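Local coordinates for protein F-112 (Sulfolobus virus-like particle ssv1, PDB 2VQC) that is essential for virus function and probably binds DNA through its winged-helix fold, at residues A[30-35]-A[48-53]. Sequence-based numbering, arbitrary orientation.
Sequences LTLEDI and NIQRAL
Leu-32, in the first turn of helix 32-39, and Gln-50, midway along helix 43-59, bring the two backbones nearest, their CA atoms 6.8 Å apart. The short strand ending at Leu-30 leads into the first helix through Thr-31, the N-cap, whose backbone N reaches the anti lone pair of Asp-34 OD2 at 2.9 Å. Ile-35 has more of its surface covered by the partner helix than any other residue here: its CD1 sits over the backbone of Gln-50, 3.9 Å from Gln-50 CA. The Ile-35 and Ile-49 side chains slide past each other in opposite directions, and Ile-35 CG2, anti to its backbone N, comes within 4.1 Å of Ile-49 CG2. In the winged-helix fold these two helices form the helix-turn-helix unit, and by analogy with relatives 43-59 would be the recognition helix. Leu-30, whose backbone pairs with Phe-75 of strand 73-77, crosses Leu-53 at about a right angle, with Leu-30 CD1 4.1 Å from Leu-53 CD2. Phe-75 also touches the Leu-53 side chain, and Leu-24 of helix 13-27 packs on Leu-30. Where Leu-32 meets Gln-50 the contact turns polar. With CG anti to the backbone N (chi1 175°) and the chain extended beyond it, Gln-50 lays its OE1 across Leu-32, 3.5 Å from Leu-32 CB. A water bridges the segments here, accepting from Leu-32 N at 2.8 Å and donating to Gln-50 OE1 at 2.9 Å, thereby serving a helix-start N-H.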
ATOM      1  N   LEU A  30       0.047  -1.139   6.837  1.00 19.14           N
ATOM      2  CA  LEU A  30      -0.790  -0.233   6.034  1.00 18.85           C
ATOM      3  C   LEU A  30      -2.079  -0.903   5.573  1.00 18.51           C
ATOM      4  O   LEU A  30      -2.086  -2.087   5.241  1.00 18.33           O
ATOM      5  CB  LEU A  30      -0.052   0.270   4.783  1.00 18.96           C
ATOM      6  CG  LEU A  30       1.063   1.311   4.899  1.00 19.23           C
ATOM      7  CD1 LEU A  30       1.580   1.617   3.508  1.00 19.59           C
ATOM      8  CD2 LEU A  30       0.609   2.584   5.578  1.00 18.98           C
ATOM      9  N   THR A  31      -3.156  -0.117   5.553  1.00 18.19           N
ATOM     10  CA  THR A  31      -4.432  -0.502   4.950  1.00 18.11           C
ATOM     11  C   THR A  31      -4.901   0.611   4.006  1.00 17.88           C
ATOM     12  O   THR A  31      -4.289   1.679   3.936  1.00 17.36           O
ATOM     13  CB  THR A  31      -5.515  -0.750   6.014  1.00 18.02           C
ATOM     14  OG1 THR A  31      -5.821   0.475   6.700  1.00 17.94           O
ATOM     15  CG2 THR A  31      -5.050  -1.802   7.017  1.00 18.27           C
ATOM     16  N   LEU A  32      -5.990   0.363   3.286  1.00 17.92           N
ATOM     17  CA  LEU A  32      -6.509   1.349   2.338  1.00 18.03           C
ATOM     18  C   LEU A  32      -6.770   2.695   3.021  1.00 18.04           C
ATOM     19  O   LEU A  32      -6.512   3.745   2.430  1.00 18.15           O
ATOM     20  CB  LEU A  32      -7.779   0.838   1.640  1.00 17.96           C
ATOM     21  CG  LEU A  32      -8.225   1.676   0.430  1.00 17.98           C
ATOM     22  CD1 LEU A  32      -7.338   1.413  -0.779  1.00 18.02           C
ATOM     23  CD2 LEU A  32      -9.676   1.408   0.090  1.00 18.30           C
ATOM     24  N   GLU A  33      -7.250   2.663   4.266  1.00 17.92           N
ATOM     25  CA  GLU A  33      -7.511   3.893   5.032  1.00 18.00           C
ATOM     26  C   GLU A  33      -6.286   4.787   5.181  1.00 17.86           C
ATOM     27  O   GLU A  33      -6.418   6.016   5.210  1.00 17.75           O
ATOM     28  CB  GLU A  33      -8.065   3.580   6.429  1.00 18.05           C
ATOM     29  CG  GLU A  33      -9.468   2.963   6.436  1.00 18.20           C
ATOM     30  CD  GLU A  33      -9.462   1.445   6.350  1.00 17.79           C
ATOM     31  OE1 GLU A  33      -8.472   0.861   5.865  1.00 18.72           O
ATOM     32  OE2 GLU A  33     -10.459   0.835   6.768  1.00 17.76           O
ATOM     33  N   ASP A  34      -5.106   4.176   5.294  1.00 17.93           N
ATOM     34  CA  ASP A  34      -3.843   4.928   5.377  1.00 18.01           C
ATOM     35  C   ASP A  34      -3.510   5.659   4.069  1.00 17.93           C
ATOM     36  O   ASP A  34      -2.948   6.754   4.087  1.00 18.05           O
ATOM     37  CB  ASP A  34      -2.685   3.999   5.755  1.00 18.03           C
ATOM     38  CG  ASP A  34      -2.825   3.430   7.157  1.00 18.59           C
ATOM     39  OD1 ASP A  34      -2.962   4.227   8.106  1.00 19.35           O
ATOM     40  OD2 ASP A  34      -2.790   2.189   7.314  1.00 18.99           O
ATOM     41  N   ILE A  35      -3.856   5.046   2.942  1.00 17.81           N
ATOM     42  CA  ILE A  35      -3.663   5.666   1.632  1.00 17.82           C
ATOM     43  C   ILE A  35      -4.633   6.838   1.465  1.00 17.76           C
ATOM     44  O   ILE A  35      -4.259   7.904   0.971  1.00 17.65           O
ATOM     45  CB  ILE A  35      -3.873   4.637   0.494  1.00 17.74           C
ATOM     46  CG1 ILE A  35      -2.850   3.491   0.614  1.00 17.71           C
ATOM     47  CG2 ILE A  35      -3.781   5.318  -0.870  1.00 17.77           C
ATOM     48  CD1 ILE A  35      -3.058   2.351  -0.379  1.00 17.81           C
ATOM     49  N   ASN A  48      -6.569   1.986  -6.802  1.00 23.01           N
ATOM     50  CA  ASN A  48      -5.572   1.922  -7.881  1.00 23.02           C
ATOM     51  C   ASN A  48      -4.162   1.937  -7.307  1.00 22.89           C
ATOM     52  O   ASN A  48      -3.287   1.211  -7.773  1.00 22.73           O
ATOM     53  CB  ASN A  48      -5.731   3.083  -8.872  1.00 22.90           C
ATOM     54  CG  ASN A  48      -7.012   3.002  -9.679  1.00 23.36           C
ATOM     55  OD1 ASN A  48      -7.494   1.918 -10.006  1.00 23.24           O
ATOM     56  ND2 ASN A  48      -7.566   4.163 -10.019  1.00 24.16           N
ATOM     57  N   ILE A  49      -3.956   2.770  -6.291  1.00 23.10           N
ATOM     58  CA  ILE A  49      -2.661   2.864  -5.615  1.00 23.14           C
ATOM     59  C   ILE A  49      -2.378   1.578  -4.842  1.00 23.23           C
ATOM     60  O   ILE A  49      -1.268   1.047  -4.904  1.00 23.50           O
ATOM     61  CB  ILE A  49      -2.591   4.093  -4.671  1.00 23.09           C
ATOM     62  CG1 ILE A  49      -2.668   5.392  -5.483  1.00 23.15           C
ATOM     63  CG2 ILE A  49      -1.307   4.067  -3.838  1.00 23.15           C
ATOM     64  CD1 ILE A  49      -2.892   6.652  -4.645  1.00 22.92           C
ATOM     65  N   GLN A  50      -3.384   1.078  -4.128  1.00 23.40           N
ATOM     66  CA  GLN A  50      -3.257  -0.182  -3.399  1.00 23.64           C
ATOM     67  C   GLN A  50      -2.861  -1.333  -4.322  1.00 23.87           C
ATOM     68  O   GLN A  50      -2.053  -2.185  -3.954  1.00 24.01           O
ATOM     69  CB  GLN A  50      -4.567  -0.532  -2.693  1.00 23.55           C
ATOM     70  CG  GLN A  50      -4.539  -1.882  -2.007  1.00 23.72           C
ATOM     71  CD  GLN A  50      -5.698  -2.086  -1.066  1.00 24.11           C
ATOM     72  OE1 GLN A  50      -5.717  -1.537   0.037  1.00 26.09           O
ATOM     73  NE2 GLN A  50      -6.673  -2.885  -1.488  1.00 23.92           N
ATOM     74  N   ARG A  51      -3.440  -1.362  -5.516  1.00 23.97           N
ATOM     75  CA  ARG A  51      -3.091  -2.381  -6.499  1.00 24.20           C
ATOM     76  C   ARG A  51      -1.615  -2.283  -6.915  1.00 24.09           C
ATOM     77  O   ARG A  51      -0.936  -3.304  -7.043  1.00 23.69           O
ATOM     78  CB  ARG A  51      -4.008  -2.281  -7.717  1.00 24.18           C
ATOM     79  CG  ARG A  51      -3.889  -3.454  -8.648  1.00 24.75           C
ATOM     80  CD  ARG A  51      -5.117  -3.600  -9.527  1.00 25.14           C
ATOM     81  NE  ARG A  51      -5.274  -2.498 -10.479  1.00 26.08           N
ATOM     82  CZ  ARG A  51      -6.285  -1.623 -10.504  1.00 26.51           C
ATOM     83  NH1 ARG A  51      -7.280  -1.673  -9.617  1.00 26.62           N
ATOM     84  NH2 ARG A  51      -6.303  -0.679 -11.441  1.00 26.25           N
ATOM     85  N   ALA A  52      -1.122  -1.058  -7.105  1.00 24.11           N
ATOM     86  CA  ALA A  52       0.290  -0.844  -7.452  1.00 24.11           C
ATOM     87  C   ALA A  52       1.211  -1.135  -6.257  1.00 24.14           C
ATOM     88  O   ALA A  52       2.322  -1.644  -6.432  1.00 24.46           O
ATOM     89  CB  ALA A  52       0.508   0.570  -7.972  1.00 23.95           C
ATOM     90  N   LEU A  53       0.746  -0.820  -5.051  1.00 24.12           N
ATOM     91  CA  LEU A  53       1.492  -1.125  -3.824  1.00 24.13           C
ATOM     92  C   LEU A  53       1.670  -2.632  -3.652  1.00 24.11           C
ATOM     93  O   LEU A  53       2.742  -3.092  -3.264  1.00 24.02           O
ATOM     94  CB  LEU A  53       0.773  -0.539  -2.604  1.00 24.15           C
ATOM     95  CG  LEU A  53       1.430  -0.688  -1.226  1.00 24.01           C
ATOM     96  CD1 LEU A  53       2.892  -0.225  -1.211  1.00 23.75           C
ATOM     97  CD2 LEU A  53       0.619   0.089  -0.204  1.00 23.85           C
TER
HETATM   98  O   HOH W   1      -6.760  -2.307   2.664  1.00 33.00           O